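Local structure of hydrogen peroxide-inducible genes activator (Corynebacterium glutamicum, 6G1D) at residues 162-174 and 277-289. The protein probably senses hydrogen peroxide through its LysR-type regulatory domain and controls transcription of peroxide-responsive genes through its helix-turn-helix DNA-binding domain. The protein carries 1 engineered substitution. Residues are numbered along the deposited sequence; the frame is centred on the assembly and turned at random.
Sequences PGMKEIPLYDEDF and TANRRIGLVYRSS
A classic beta bulge interrupts the antiparallel pairing of 164-174 with 279-287: L169 and Y170 both face I282. I282 O takes L169 N at 2.9 Å and, weakly, Y170 N at 3.3 Å, while I282 N returns a bond to Y170 O. Regular pairing runs on both sides of the bulge, from M164 with R287 to D173 with N279. Y170, its ring swung between backbone N and carbonyl carbon (chi1 51°), receives I282 CB over one face in a CH-pi contact, 3.6 Å from Y170 CE1; F307 stacks with the ring. Farther along, K165 CB lies over the Y286 ring, and I167 CD1 meets the ring edge 3.8 Å from Y286 CE1. R280, extended from CG to NE, runs beside E172 and grips OE1 side-on, NH2 at 2.9 Å and NE at 3.0 Å; OE1 lies in the guanidinium plane, but both nitrogens approach it from above one face of the carboxylate. T109 takes R280 NH1, and a sulfate, probably a crystallisation ion, lies about 4 Å from the R280 side chain. On the face shared with N279, D171 meets R281 in a salt bridge (OD2 to NH2 2.8 Å) whose individual bonds are bent and weak, and one water joins D171 OD1 to N279 OD1. These are central strands of the LysR-type regulatory domain, between strands 152-156 and 251-254. With two R280 donors on OE1 and S256 on OE2, the buried E172 carboxylate is held at both oxygens, which fixes both side chains.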
# COMPACT_ATOMS: atom_id res chain seq x y z
N PRO B 162 14.27 -20.92 -8.35
CA PRO B 162 14.58 -22.34 -8.37
C PRO B 162 13.57 -23.35 -8.89
O PRO B 162 14.04 -24.38 -9.46
CB PRO B 162 14.95 -22.63 -6.89
CG PRO B 162 14.19 -21.62 -6.14
CD PRO B 162 14.38 -20.37 -6.99
N GLY B 163 12.27 -23.20 -8.70
CA GLY B 163 11.36 -24.26 -9.20
C GLY B 163 10.92 -24.14 -10.68
O GLY B 163 9.81 -24.57 -10.99
N MET B 164 11.57 -23.30 -11.47
CA MET B 164 11.02 -22.85 -12.75
C MET B 164 11.80 -23.41 -13.92
O MET B 164 12.98 -23.69 -13.81
CB MET B 164 11.04 -21.32 -12.81
CG MET B 164 10.28 -20.62 -11.70
SD MET B 164 8.58 -21.10 -11.54
CE MET B 164 8.08 -19.99 -10.22
N LYS B 165 11.12 -23.62 -15.05
CA LYS B 165 11.79 -23.84 -16.33
C LYS B 165 11.71 -22.54 -17.15
O LYS B 165 10.78 -21.77 -17.01
CB LYS B 165 11.15 -24.97 -17.14
CG LYS B 165 11.35 -26.36 -16.54
CD LYS B 165 11.21 -27.48 -17.56
CE LYS B 165 10.53 -28.74 -17.01
NZ LYS B 165 9.75 -29.41 -18.10
N GLU B 166 12.68 -22.36 -18.03
CA GLU B 166 12.81 -21.17 -18.85
C GLU B 166 12.91 -21.58 -20.31
O GLU B 166 13.72 -22.44 -20.66
CB GLU B 166 14.09 -20.44 -18.46
CG GLU B 166 14.13 -20.01 -17.01
CD GLU B 166 15.37 -19.27 -16.62
OE1 GLU B 166 16.40 -19.36 -17.32
OE2 GLU B 166 15.30 -18.58 -15.59
N ILE B 167 12.08 -20.97 -21.16
CA ILE B 167 12.20 -21.13 -22.60
C ILE B 167 12.76 -19.81 -23.16
O ILE B 167 12.06 -18.81 -23.08
CB ILE B 167 10.84 -21.43 -23.29
CG1 ILE B 167 10.17 -22.65 -22.67
CG2 ILE B 167 11.08 -21.72 -24.77
CD1 ILE B 167 8.73 -22.85 -23.12
N PRO B 168 14.00 -19.81 -23.67
CA PRO B 168 14.53 -18.58 -24.27
C PRO B 168 13.72 -18.21 -25.51
O PRO B 168 13.39 -19.10 -26.33
CB PRO B 168 15.96 -18.97 -24.70
CG PRO B 168 16.25 -20.30 -24.10
CD PRO B 168 14.96 -20.93 -23.76
N LEU B 169 13.36 -16.94 -25.63
CA LEU B 169 12.55 -16.49 -26.79
C LEU B 169 13.40 -15.73 -27.78
O LEU B 169 13.53 -16.13 -28.93
CB LEU B 169 11.36 -15.66 -26.34
CG LEU B 169 10.38 -16.38 -25.39
CD1 LEU B 169 9.30 -15.44 -24.94
CD2 LEU B 169 9.76 -17.57 -26.11
N TYR B 170 13.99 -14.63 -27.33
CA TYR B 170 14.81 -13.77 -28.19
C TYR B 170 15.67 -12.80 -27.37
O TYR B 170 15.38 -12.57 -26.20
CB TYR B 170 13.90 -12.98 -29.14
CG TYR B 170 12.77 -12.25 -28.44
CD1 TYR B 170 12.95 -11.00 -27.87
CD2 TYR B 170 11.51 -12.83 -28.33
CE1 TYR B 170 11.92 -10.35 -27.23
CE2 TYR B 170 10.47 -12.18 -27.68
CZ TYR B 170 10.68 -10.94 -27.15
OH TYR B 170 9.64 -10.32 -26.52
N ASP B 171 16.69 -12.25 -28.02
CA ASP B 171 17.42 -11.08 -27.53
C ASP B 171 16.86 -9.81 -28.18
O ASP B 171 16.74 -9.72 -29.41
CB ASP B 171 18.90 -11.22 -27.89
CG ASP B 171 19.58 -12.27 -27.09
OD1 ASP B 171 19.25 -12.44 -25.91
OD2 ASP B 171 20.50 -12.93 -27.61
N GLU B 172 16.46 -8.86 -27.35
CA GLU B 172 15.86 -7.62 -27.83
C GLU B 172 16.85 -6.49 -27.58
O GLU B 172 17.23 -6.24 -26.42
CB GLU B 172 14.58 -7.32 -27.07
CG GLU B 172 13.94 -6.00 -27.43
CD GLU B 172 12.55 -5.83 -26.85
OE1 GLU B 172 12.25 -6.50 -25.82
OE2 GLU B 172 11.78 -5.01 -27.42
N ASP B 173 17.22 -5.79 -28.65
CA ASP B 173 18.17 -4.69 -28.53
C ASP B 173 17.54 -3.51 -27.79
O ASP B 173 16.34 -3.33 -27.82
CB ASP B 173 18.67 -4.25 -29.91
CG ASP B 173 19.65 -5.24 -30.52
OD1 ASP B 173 20.51 -5.83 -29.79
OD2 ASP B 173 19.58 -5.43 -31.76
N PHE B 174 18.38 -2.73 -27.12
CA PHE B 174 18.00 -1.39 -26.69
C PHE B 174 18.33 -0.35 -27.78
O PHE B 174 19.07 -0.61 -28.71
CB PHE B 174 18.73 -0.98 -25.42
CG PHE B 174 18.52 -1.93 -24.27
CD1 PHE B 174 17.25 -2.29 -23.89
CD2 PHE B 174 19.61 -2.44 -23.57
CE1 PHE B 174 17.06 -3.17 -22.84
CE2 PHE B 174 19.43 -3.29 -22.52
CZ PHE B 174 18.15 -3.66 -22.15
N THR B 277 27.32 -4.82 -27.38
CA THR B 277 26.15 -5.59 -27.06
C THR B 277 25.34 -4.83 -26.02
O THR B 277 25.83 -4.55 -24.93
CB THR B 277 26.53 -6.98 -26.55
OG1 THR B 277 27.23 -7.65 -27.61
CG2 THR B 277 25.23 -7.80 -26.19
N ALA B 278 24.12 -4.47 -26.39
CA ALA B 278 23.22 -3.75 -25.51
C ALA B 278 21.82 -4.26 -25.77
O ALA B 278 21.09 -3.72 -26.64
CB ALA B 278 23.34 -2.23 -25.78
N ASN B 279 21.45 -5.30 -25.04
CA ASN B 279 20.18 -5.99 -25.28
C ASN B 279 19.66 -6.65 -23.98
O ASN B 279 20.34 -6.62 -22.97
CB ASN B 279 20.35 -6.99 -26.46
CG ASN B 279 21.29 -8.13 -26.15
OD1 ASN B 279 21.64 -8.37 -25.01
ND2 ASN B 279 21.69 -8.84 -27.18
N ARG B 280 18.47 -7.23 -24.02
CA ARG B 280 17.97 -8.08 -22.91
C ARG B 280 17.51 -9.39 -23.50
O ARG B 280 17.07 -9.42 -24.67
CB ARG B 280 16.83 -7.40 -22.18
CG ARG B 280 15.61 -7.14 -23.04
CD ARG B 280 14.56 -6.46 -22.24
NE ARG B 280 13.37 -6.18 -23.04
CZ ARG B 280 12.30 -5.57 -22.56
NH1 ARG B 280 12.25 -5.17 -21.28
NH2 ARG B 280 11.26 -5.36 -23.35
N ARG B 281 17.65 -10.46 -22.73
CA ARG B 281 17.16 -11.78 -23.15
C ARG B 281 15.79 -11.99 -22.54
O ARG B 281 15.66 -12.00 -21.31
CB ARG B 281 18.14 -12.89 -22.76
CG ARG B 281 17.63 -14.28 -23.14
CD ARG B 281 18.77 -15.24 -23.37
NE ARG B 281 19.34 -15.10 -24.72
CZ ARG B 281 20.52 -15.62 -25.10
NH1 ARG B 281 21.33 -16.21 -24.24
NH2 ARG B 281 20.91 -15.44 -26.36
N ILE B 282 14.79 -12.14 -23.39
CA ILE B 282 13.42 -12.39 -22.98
C ILE B 282 13.14 -13.88 -23.10
O ILE B 282 13.65 -14.57 -24.01
CB ILE B 282 12.44 -11.59 -23.85
CG1 ILE B 282 12.64 -10.11 -23.65
CG2 ILE B 282 10.99 -11.93 -23.50
CD1 ILE B 282 12.38 -9.60 -22.22
N GLY B 283 12.37 -14.37 -22.15
CA GLY B 283 12.07 -15.80 -22.03
C GLY B 283 10.70 -16.04 -21.44
O GLY B 283 10.06 -15.13 -20.85
N LEU B 284 10.25 -17.28 -21.58
CA LEU B 284 8.97 -17.70 -21.04
C LEU B 284 9.28 -18.59 -19.84
O LEU B 284 10.03 -19.55 -19.95
CB LEU B 284 8.18 -18.45 -22.12
CG LEU B 284 6.73 -18.66 -21.80
CD1 LEU B 284 6.00 -17.34 -21.59
CD2 LEU B 284 6.04 -19.45 -22.92
N VAL B 285 8.73 -18.24 -18.69
CA VAL B 285 9.05 -18.93 -17.44
C VAL B 285 7.78 -19.65 -16.97
O VAL B 285 6.69 -19.06 -17.00
CB VAL B 285 9.57 -17.93 -16.37
CG1 VAL B 285 9.93 -18.65 -15.08
CG2 VAL B 285 10.78 -17.20 -16.87
N TYR B 286 7.94 -20.90 -16.53
CA TYR B 286 6.84 -21.66 -15.92
C TYR B 286 7.30 -22.67 -14.86
O TYR B 286 8.48 -22.97 -14.76
CB TYR B 286 6.06 -22.37 -17.01
CG TYR B 286 6.82 -23.46 -17.75
CD1 TYR B 286 7.51 -23.20 -18.91
CD2 TYR B 286 6.78 -24.78 -17.31
CE1 TYR B 286 8.20 -24.18 -19.59
CE2 TYR B 286 7.42 -25.79 -18.00
CZ TYR B 286 8.13 -25.49 -19.14
OH TYR B 286 8.78 -26.51 -19.78
N ARG B 287 6.36 -23.20 -14.08
CA ARG B 287 6.68 -24.15 -12.99
C ARG B 287 7.19 -25.46 -13.58
O ARG B 287 6.55 -26.03 -14.45
CB ARG B 287 5.45 -24.48 -12.17
CG ARG B 287 4.90 -23.32 -11.36
CD ARG B 287 3.64 -23.75 -10.59
NE ARG B 287 2.51 -24.09 -11.45
CZ ARG B 287 1.74 -23.22 -12.12
NH1 ARG B 287 1.93 -21.89 -12.01
NH2 ARG B 287 0.74 -23.68 -12.88
N SER B 288 8.36 -25.93 -13.12
CA SER B 288 8.93 -27.17 -13.66
C SER B 288 8.08 -28.42 -13.35
O SER B 288 8.21 -29.43 -14.02
CB SER B 288 10.38 -27.34 -13.16
OG SER B 288 10.42 -27.38 -11.75
N SER B 289 7.20 -28.32 -12.36
CA SER B 289 6.22 -29.37 -12.10
C SER B 289 5.09 -29.43 -13.15
O SER B 289 4.36 -30.39 -13.19
CB SER B 289 5.58 -29.15 -10.72
OG SER B 289 4.95 -27.87 -10.68
O HOH W 1 21.28 -11.28 -24.21
O HOH W 2 23.06 -5.37 -28.98
O HOH W 3 21.04 -8.34 -29.86
O HOH W 4 21.46 -1.88 -28.76